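Local atomic coordinates of terminal oxygenase component of carbazole (Janthinobacterium sp., PDB entry 7BUG), a protein that forms the terminal oxygenase of carbazole 1,9a-dioxygenase, using a Rieske [2Fe-2S] cluster and a mononuclear iron to dioxygenate carbazole at the angular and adjacent ring carbons. Residues 201-215 and 227-241. Numbering follows the deposited sequence.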
ATOM      1  N   PRO A 201      14.576 -34.175  19.311  1.00 23.99           N
ATOM      2  CA  PRO A 201      15.139 -34.643  18.050  1.00 26.63           C
ATOM      3  C   PRO A 201      15.017 -33.558  16.968  1.00 26.56           C
ATOM      4  O   PRO A 201      14.315 -32.585  17.200  1.00 25.71           O
ATOM      5  CB  PRO A 201      14.266 -35.816  17.611  1.00 27.78           C
ATOM      6  CG  PRO A 201      13.003 -35.735  18.465  1.00 27.92           C
ATOM      7  CD  PRO A 201      13.284 -34.803  19.626  1.00 26.63           C
ATOM      8  N   LEU A 202      15.773 -33.714  15.883  1.00 25.14           N
ATOM      9  CA  LEU A 202      15.685 -32.858  14.677  1.00 26.66           C
ATOM     10  C   LEU A 202      14.350 -33.110  13.989  1.00 27.18           C
ATOM     11  O   LEU A 202      13.850 -32.170  13.323  1.00 24.47           O
ATOM     12  CB  LEU A 202      16.832 -33.186  13.719  1.00 27.99           C
ATOM     13  CG  LEU A 202      18.223 -32.968  14.301  1.00 28.61           C
ATOM     14  CD1 LEU A 202      19.263 -33.279  13.252  1.00 28.60           C
ATOM     15  CD2 LEU A 202      18.395 -31.563  14.867  1.00 26.43           C
ATOM     16  N   GLY A 203      13.846 -34.338  14.089  1.00 24.89           N
ATOM     17  CA  GLY A 203      12.621 -34.813  13.432  1.00 25.88           C
ATOM     18  C   GLY A 203      12.386 -36.286  13.713  1.00 26.41           C
ATOM     19  O   GLY A 203      12.962 -36.773  14.693  1.00 25.81           O
ATOM     20  N   PHE A 204      11.635 -36.956  12.838  1.00 28.94           N
ATOM     21  CA  PHE A 204      11.166 -38.353  12.989  1.00 31.75           C
ATOM     22  C   PHE A 204      11.154 -39.022  11.629  1.00 32.31           C
ATOM     23  O   PHE A 204      10.605 -38.453  10.687  1.00 35.56           O
ATOM     24  CB  PHE A 204       9.737 -38.428  13.535  1.00 32.86           C
ATOM     25  CG  PHE A 204       9.598 -37.856  14.912  1.00 34.65           C
ATOM     26  CD1 PHE A 204       9.312 -36.513  15.084  1.00 36.40           C
ATOM     27  CD2 PHE A 204       9.791 -38.650  16.025  1.00 37.72           C
ATOM     28  CE1 PHE A 204       9.221 -35.977  16.358  1.00 35.46           C
ATOM     29  CE2 PHE A 204       9.706 -38.111  17.301  1.00 38.70           C
ATOM     30  CZ  PHE A 204       9.431 -36.773  17.460  1.00 35.59           C
ATOM     31  N   ALA A 205      11.707 -40.232  11.538  1.00 29.97           N
ATOM     32  CA  ALA A 205      11.417 -41.130  10.396  1.00 29.52           C
ATOM     33  C   ALA A 205      10.104 -41.825  10.738  1.00 31.03           C
ATOM     34  O   ALA A 205      10.043 -42.520  11.754  1.00 30.11           O
ATOM     35  CB  ALA A 205      12.550 -42.113  10.176  1.00 32.71           C
ATOM     36  N   PRO A 206       9.018 -41.595   9.968  1.00 30.37           N
ATOM     37  CA  PRO A 206       7.702 -42.150  10.285  1.00 32.29           C
ATOM     38  C   PRO A 206       7.652 -43.679  10.187  1.00 36.04           C
ATOM     39  O   PRO A 206       8.234 -44.200   9.254  1.00 41.48           O
ATOM     40  CB  PRO A 206       6.760 -41.605   9.193  1.00 34.52           C
ATOM     41  CG  PRO A 206       7.545 -40.504   8.499  1.00 34.00           C
ATOM     42  CD  PRO A 206       8.998 -40.834   8.712  1.00 34.37           C
ATOM     43  N   GLY A 207       6.963 -44.351  11.113  1.00 39.12           N
ATOM     44  CA  GLY A 207       6.699 -45.809  11.022  1.00 40.64           C
ATOM     45  C   GLY A 207       5.205 -46.114  10.985  1.00 46.31           C
ATOM     46  O   GLY A 207       4.421 -45.252  11.446  1.00 42.51           O
ATOM     47  N   GLY A 208       4.821 -47.290  10.461  1.00 46.93           N
ATOM     48  CA  GLY A 208       3.421 -47.764  10.381  1.00 43.76           C
ATOM     49  C   GLY A 208       2.756 -47.310   9.093  1.00 45.33           C
ATOM     50  O   GLY A 208       3.473 -46.837   8.199  1.00 51.12           O
ATOM     51  N   ASP A 209       1.429 -47.410   8.999  1.00 38.54           N
ATOM     52  CA  ASP A 209       0.685 -46.963   7.789  1.00 47.57           C
ATOM     53  C   ASP A 209       0.265 -45.503   7.988  1.00 43.67           C
ATOM     54  O   ASP A 209       0.370 -44.990   9.135  1.00 40.70           O
ATOM     55  CB  ASP A 209      -0.507 -47.863   7.426  1.00 52.78           C
ATOM     56  CG  ASP A 209      -1.097 -48.675   8.566  1.00 60.67           C
ATOM     57  OD1 ASP A 209      -1.161 -48.151   9.696  1.00 65.09           O
ATOM     58  OD2 ASP A 209      -1.474 -49.837   8.314  1.00 62.96           O
ATOM     59  N   ARG A 210      -0.161 -44.879   6.890  1.00 45.87           N
ATOM     60  CA  ARG A 210      -0.614 -43.468   6.837  1.00 44.03           C
ATOM     61  C   ARG A 210      -1.673 -43.253   7.921  1.00 43.14           C
ATOM     62  O   ARG A 210      -1.562 -42.260   8.665  1.00 37.00           O
ATOM     63  CB  ARG A 210      -1.168 -43.135   5.447  1.00 48.36           C
ATOM     64  CG  ARG A 210      -1.236 -41.643   5.154  1.00 52.90           C
ATOM     65  CD  ARG A 210      -2.050 -41.294   3.929  1.00 55.60           C
ATOM     66  NE  ARG A 210      -3.279 -42.075   3.889  1.00 58.29           N
ATOM     67  CZ  ARG A 210      -4.342 -41.893   4.678  1.00 62.05           C
ATOM     68  NH1 ARG A 210      -4.355 -40.935   5.594  1.00 63.79           N
ATOM     69  NH2 ARG A 210      -5.397 -42.679   4.546  1.00 56.01           N
ATOM     70  N   LYS A 211      -2.643 -44.171   8.034  1.00 39.00           N
ATOM     71  CA  LYS A 211      -3.848 -43.982   8.884  1.00 40.35           C
ATOM     72  C   LYS A 211      -3.450 -43.982  10.371  1.00 41.17           C
ATOM     73  O   LYS A 211      -4.240 -43.415  11.158  1.00 37.24           O
ATOM     74  CB  LYS A 211      -4.921 -45.031   8.558  1.00 41.60           C
ATOM     75  CG  LYS A 211      -4.588 -46.463   8.950  1.00 43.74           C
ATOM     76  CD  LYS A 211      -5.266 -47.482   8.041  1.00 49.85           C
ATOM     77  CE  LYS A 211      -5.254 -48.898   8.577  1.00 51.08           C
ATOM     78  NZ  LYS A 211      -6.472 -49.220   9.360  1.00 53.41           N
ATOM     79  N   GLN A 212      -2.277 -44.536  10.735  1.00 35.51           N
ATOM     80  CA  GLN A 212      -1.763 -44.591  12.134  1.00 35.87           C
ATOM     81  C   GLN A 212      -0.936 -43.357  12.525  1.00 30.11           C
ATOM     82  O   GLN A 212      -0.515 -43.289  13.695  1.00 27.15           O
ATOM     83  CB  GLN A 212      -0.859 -45.807  12.332  1.00 45.65           C
ATOM     84  CG  GLN A 212      -1.646 -47.090  12.527  1.00 48.82           C
ATOM     85  CD  GLN A 212      -0.728 -48.286  12.597  1.00 54.75           C
ATOM     86  OE1 GLN A 212       0.496 -48.162  12.709  1.00 58.65           O
ATOM     87  NE2 GLN A 212      -1.329 -49.464  12.524  1.00 53.64           N
ATOM     88  N   GLN A 213      -0.676 -42.425  11.616  1.00 26.38           N
ATOM     89  CA  GLN A 213       0.189 -41.258  11.944  1.00 26.07           C
ATOM     90  C   GLN A 213      -0.612 -40.215  12.725  1.00 24.90           C
ATOM     91  O   GLN A 213       0.014 -39.300  13.312  1.00 22.27           O
ATOM     92  CB  GLN A 213       0.700 -40.569  10.682  1.00 28.39           C
ATOM     93  CG  GLN A 213       1.510 -41.472   9.758  1.00 32.60           C
ATOM     94  CD  GLN A 213       2.685 -42.092  10.477  1.00 34.01           C
ATOM     95  OE1 GLN A 213       3.498 -41.396  11.103  1.00 33.03           O
ATOM     96  NE2 GLN A 213       2.779 -43.411  10.388  1.00 36.09           N
ATOM     97  N   THR A 214      -1.941 -40.285  12.668  1.00 23.89           N
ATOM     98  CA  THR A 214      -2.833 -39.334  13.390  1.00 23.05           C
ATOM     99  C   THR A 214      -4.014 -40.060  14.028  1.00 26.44           C
ATOM    100  O   THR A 214      -4.350 -41.175  13.597  1.00 22.74           O
ATOM    101  CB  THR A 214      -3.363 -38.252  12.452  1.00 22.92           C
ATOM    102  OG1 THR A 214      -4.148 -38.845  11.423  1.00 24.68           O
ATOM    103  CG2 THR A 214      -2.261 -37.442  11.820  1.00 23.56           C
ATOM    104  N   ARG A 215      -4.669 -39.420  14.992  1.00 24.32           N
ATOM    105  CA  ARG A 215      -5.969 -39.877  15.522  1.00 24.15           C
ATOM    106  C   ARG A 215      -6.880 -38.660  15.480  1.00 23.46           C
ATOM    107  O   ARG A 215      -6.584 -37.682  16.183  1.00 22.19           O
ATOM    108  CB  ARG A 215      -5.801 -40.463  16.920  1.00 29.81           C
ATOM    109  CG  ARG A 215      -7.086 -40.692  17.700  1.00 34.75           C
ATOM    110  CD  ARG A 215      -8.064 -41.593  16.997  1.00 41.85           C
ATOM    111  NE  ARG A 215      -8.854 -42.361  17.967  1.00 53.17           N
ATOM    112  CZ  ARG A 215      -9.878 -41.893  18.690  1.00 57.42           C
ATOM    113  NH1 ARG A 215     -10.285 -40.636  18.587  1.00 55.27           N
ATOM    114  NH2 ARG A 215     -10.505 -42.704  19.523  1.00 63.56           N
ATOM    115  N   VAL A 227      -7.212 -33.303  16.232  1.00 16.99           N
ATOM    116  CA  VAL A 227      -6.284 -34.317  15.654  1.00 16.52           C
ATOM    117  C   VAL A 227      -5.105 -34.450  16.602  1.00 16.30           C
ATOM    118  O   VAL A 227      -4.512 -33.438  16.962  1.00 15.11           O
ATOM    119  CB  VAL A 227      -5.808 -33.963  14.225  1.00 17.90           C
ATOM    120  CG1 VAL A 227      -5.003 -35.110  13.628  1.00 19.49           C
ATOM    121  CG2 VAL A 227      -6.963 -33.621  13.324  1.00 19.33           C
ATOM    122  N   TYR A 228      -4.750 -35.678  16.965  1.00 17.20           N
ATOM    123  CA  TYR A 228      -3.483 -35.973  17.665  1.00 17.53           C
ATOM    124  C   TYR A 228      -2.448 -36.365  16.618  1.00 16.37           C
ATOM    125  O   TYR A 228      -2.780 -37.099  15.677  1.00 18.86           O
ATOM    126  CB  TYR A 228      -3.636 -37.110  18.685  1.00 16.91           C
ATOM    127  CG  TYR A 228      -4.382 -36.728  19.936  1.00 17.96           C
ATOM    128  CD1 TYR A 228      -5.765 -36.683  19.966  1.00 21.01           C
ATOM    129  CD2 TYR A 228      -3.699 -36.321  21.063  1.00 19.37           C
ATOM    130  CE1 TYR A 228      -6.448 -36.310  21.119  1.00 21.32           C
ATOM    131  CE2 TYR A 228      -4.359 -35.934  22.217  1.00 22.07           C
ATOM    132  CZ  TYR A 228      -5.742 -35.900  22.237  1.00 21.30           C
ATOM    133  OH  TYR A 228      -6.368 -35.481  23.382  1.00 24.79           O
ATOM    134  N   ASP A 229      -1.232 -35.854  16.829  1.00 18.44           N
ATOM    135  CA  ASP A 229       0.008 -36.169  16.069  1.00 21.47           C
ATOM    136  C   ASP A 229       0.615 -37.411  16.728  1.00 21.07           C
ATOM    137  O   ASP A 229       1.132 -37.302  17.833  1.00 21.70           O
ATOM    138  CB  ASP A 229       0.968 -34.968  16.082  1.00 24.32           C
ATOM    139  CG  ASP A 229       2.359 -35.279  15.521  1.00 27.74           C
ATOM    140  OD1 ASP A 229       2.516 -36.365  14.928  1.00 28.61           O
ATOM    141  OD2 ASP A 229       3.290 -34.459  15.756  1.00 30.04           O
ATOM    142  N   LEU A 230       0.545 -38.542  16.049  1.00 21.43           N
ATOM    143  CA  LEU A 230       1.067 -39.830  16.556  1.00 24.46           C
ATOM    144  C   LEU A 230       2.352 -40.200  15.818  1.00 28.51           C
ATOM    145  O   LEU A 230       2.692 -41.395  15.868  1.00 28.91           O
ATOM    146  CB  LEU A 230       0.016 -40.920  16.345  1.00 24.46           C
ATOM    147  CG  LEU A 230      -1.341 -40.651  16.981  1.00 23.88           C
ATOM    148  CD1 LEU A 230      -2.215 -41.882  16.821  1.00 24.52           C
ATOM    149  CD2 LEU A 230      -1.207 -40.254  18.431  1.00 24.54           C
ATOM    150  N   ILE A 231       3.067 -39.241  15.212  1.00 27.77           N
ATOM    151  CA  ILE A 231       4.331 -39.562  14.487  1.00 28.26           C
ATOM    152  C   ILE A 231       5.326 -40.195  15.473  1.00 32.03           C
ATOM    153  O   ILE A 231       5.947 -41.164  15.048  1.00 32.16           O
ATOM    154  CB  ILE A 231       4.907 -38.332  13.762  1.00 29.04           C
ATOM    155  CG1 ILE A 231       5.867 -38.757  12.660  1.00 29.71           C
ATOM    156  CG2 ILE A 231       5.563 -37.370  14.742  1.00 31.28           C
ATOM    157  CD1 ILE A 231       6.378 -37.605  11.850  1.00 32.49           C
ATOM    158  N   GLY A 232       5.460 -39.688  16.714  1.00 31.10           N
ATOM    159  CA  GLY A 232       6.375 -40.223  17.747  1.00 37.08           C
ATOM    160  C   GLY A 232       5.996 -41.617  18.257  1.00 40.60           C
ATOM    161  O   GLY A 232       6.819 -42.242  18.956  1.00 38.79           O
ATOM    162  N   GLU A 233       4.803 -42.130  17.953  1.00 42.68           N
ATOM    163  CA  GLU A 233       4.323 -43.414  18.516  1.00 48.32           C
ATOM    164  C   GLU A 233       5.059 -44.578  17.861  1.00 46.26           C
ATOM    165  O   GLU A 233       5.581 -45.422  18.619  1.00 43.84           O
ATOM    166  CB  GLU A 233       2.817 -43.613  18.331  1.00 52.66           C
ATOM    167  CG  GLU A 233       2.011 -42.980  19.447  1.00 58.33           C
ATOM    168  CD  GLU A 233       0.853 -43.826  19.939  1.00 61.39           C
ATOM    169  OE1 GLU A 233       0.288 -44.604  19.127  1.00 59.14           O
ATOM    170  OE2 GLU A 233       0.531 -43.713  21.134  1.00 70.05           O
ATOM    171  N   HIS A 234       5.021 -44.658  16.532  1.00 43.12           N
ATOM    172  CA  HIS A 234       5.682 -45.729  15.743  1.00 47.76           C
ATOM    173  C   HIS A 234       6.865 -45.159  14.939  1.00 41.50           C
ATOM    174  O   HIS A 234       7.523 -45.953  14.250  1.00 41.60           O
ATOM    175  CB  HIS A 234       4.647 -46.471  14.884  1.00 56.05           C
ATOM    176  CG  HIS A 234       3.529 -47.066  15.681  1.00 66.42           C
ATOM    177  ND1 HIS A 234       3.668 -48.259  16.382  1.00 68.45           N
ATOM    178  CD2 HIS A 234       2.267 -46.637  15.910  1.00 69.30           C
ATOM    179  CE1 HIS A 234       2.534 -48.543  16.995  1.00 71.10           C
ATOM    180  NE2 HIS A 234       1.657 -47.564  16.717  1.00 72.21           N
ATOM    181  N   GLY A 235       7.157 -43.853  15.040  1.00 35.10           N
ATOM    182  CA  GLY A 235       8.272 -43.212  14.307  1.00 35.80           C
ATOM    183  C   GLY A 235       9.605 -43.279  15.051  1.00 32.64           C
ATOM    184  O   GLY A 235       9.624 -43.354  16.293  1.00 35.38           O
ATOM    185  N   VAL A 236      10.716 -43.199  14.323  1.00 33.39           N
ATOM    186  CA  VAL A 236      12.068 -43.211  14.945  1.00 35.75           C
ATOM    187  C   VAL A 236      12.532 -41.773  15.043  1.00 35.05           C
ATOM    188  O   VAL A 236      12.638 -41.115  14.011  1.00 36.87           O
ATOM    189  CB  VAL A 236      13.082 -44.036  14.135  1.00 37.59           C
ATOM    190  CG1 VAL A 236      14.391 -44.181  14.903  1.00 34.94           C
ATOM    191  CG2 VAL A 236      12.515 -45.386  13.726  1.00 38.18           C
ATOM    192  N   PRO A 237      12.857 -41.265  16.249  1.00 34.20           N
ATOM    193  CA  PRO A 237      13.351 -39.900  16.365  1.00 35.51           C
ATOM    194  C   PRO A 237      14.733 -39.809  15.703  1.00 36.55           C
ATOM    195  O   PRO A 237      15.498 -40.783  15.804  1.00 36.58           O
ATOM    196  CB  PRO A 237      13.375 -39.661  17.876  1.00 37.31           C
ATOM    197  CG  PRO A 237      13.606 -41.036  18.453  1.00 35.30           C
ATOM    198  CD  PRO A 237      12.840 -41.967  17.537  1.00 34.54           C
ATOM    199  N   VAL A 238      14.986 -38.698  14.999  1.00 32.73           N
ATOM    200  CA  VAL A 238      16.274 -38.389  14.303  1.00 30.48           C
ATOM    201  C   VAL A 238      17.090 -37.477  15.233  1.00 30.96           C
ATOM    202  O   VAL A 238      16.688 -36.310  15.424  1.00 28.65           O
ATOM    203  CB  VAL A 238      16.055 -37.742  12.923  1.00 28.36           C
ATOM    204  CG1 VAL A 238      17.385 -37.393  12.264  1.00 30.74           C
ATOM    205  CG2 VAL A 238      15.194 -38.586  11.987  1.00 27.16           C
ATOM    206  N   PHE A 239      18.175 -37.982  15.842  1.00 28.79           N
ATOM    207  CA  PHE A 239      19.119 -37.134  16.614  1.00 32.59           C
ATOM    208  C   PHE A 239      20.413 -36.871  15.821  1.00 30.93           C
ATOM    209  O   PHE A 239      21.137 -35.982  16.239  1.00 39.12           O
ATOM    210  CB  PHE A 239      19.423 -37.751  17.982  1.00 31.89           C
ATOM    211  CG  PHE A 239      18.265 -37.711  18.935  1.00 31.03           C
ATOM    212  CD1 PHE A 239      17.301 -38.696  18.915  1.00 33.83           C
ATOM    213  CD2 PHE A 239      18.158 -36.692  19.861  1.00 32.43           C
ATOM    214  CE1 PHE A 239      16.240 -38.665  19.805  1.00 34.06           C
ATOM    215  CE2 PHE A 239      17.083 -36.646  20.729  1.00 32.44           C
ATOM    216  CZ  PHE A 239      16.136 -37.642  20.710  1.00 31.57           C
ATOM    217  N   GLU A 240      20.714 -37.619  14.761  1.00 34.23           N
ATOM    218  CA  GLU A 240      21.942 -37.375  13.959  1.00 38.54           C
ATOM    219  C   GLU A 240      21.539 -36.987  12.537  1.00 38.09           C
ATOM    220  O   GLU A 240      21.186 -37.889  11.720  1.00 41.44           O
ATOM    221  CB  GLU A 240      22.876 -38.581  14.031  1.00 43.22           C
ATOM    222  CG  GLU A 240      23.645 -38.652  15.338  1.00 45.96           C
ATOM    223  CD  GLU A 240      24.610 -39.827  15.391  1.00 54.31           C
ATOM    224  OE1 GLU A 240      25.813 -39.623  15.119  1.00 56.22           O
ATOM    225  OE2 GLU A 240      24.151 -40.949  15.669  1.00 54.57           O
ATOM    226  N   GLY A 241      21.631 -35.687  12.247  1.00 33.12           N
ATOM    227  CA  GLY A 241      21.389 -35.161  10.893  1.00 33.64           C
ATOM    228  C   GLY A 241      22.587 -35.403   9.987  1.00 25.51           C
ATOM    229  O   GLY A 241      23.690 -34.992  10.388  1.00 28.24           O
TER
HETATM  230  O   HOH W   1       5.369 -42.505  12.790  1.00 29.32           O
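Ile231 and Phe204 illustrate how a branched side chain fills the hollow beside an aromatic ring: Ile231 CG2 sits over one ring face, 4.2 Å from the centroid, while its CD1 meets Phe204 CB at 3.8 Å. With CG1 anti to the backbone N (chi1 -160°), CG1 and CD1 reach across to Phe204 CB and CG2 is set over the ring. Pro237 approaches obliquely from the far side of the ring plane, its CB 4.0 Å from Phe204 CE2. Pro201 repeats the theme with roles reversed, its CB resting over the Phe239 ring, which also meets that of Tyr253.

These bumps and hollows lie along two antiparallel pairings in the catalytic domain, 203-205 with 236-238 and 214-215 with 227-229, the latter in the edge hairpin of the seven-stranded sheet characteristic of the ring-hydroxylase fold. The register slips by two between them, and the intervening loop folds around Gln213. Bent at chi2 (-56°), this side chain turns back, NE2 donating to Gly207 O (2.7 Å) and Asp209 O (3.1 Å), both nearly in its amide plane, while OE1 lies 2.8 Å from a water that accepts from Gly207 N and reaches Ile231 O, bridging the segments. A leucine here would probably deprive Gly207 O of its side-chain donor, leave Asp209 O to Gln212 N, and free the loop to shift. Leu230 N donates to Gln213 O (2.9 Å), bringing Leu230 CD1 against Thr214 C and Arg215 CB. Val227 CG1 abuts Thr214 CB (3.7 Å), both side chains touching Ala364 of helix 360-372. Ala205 and Val238 pack against a neighbouring subunit.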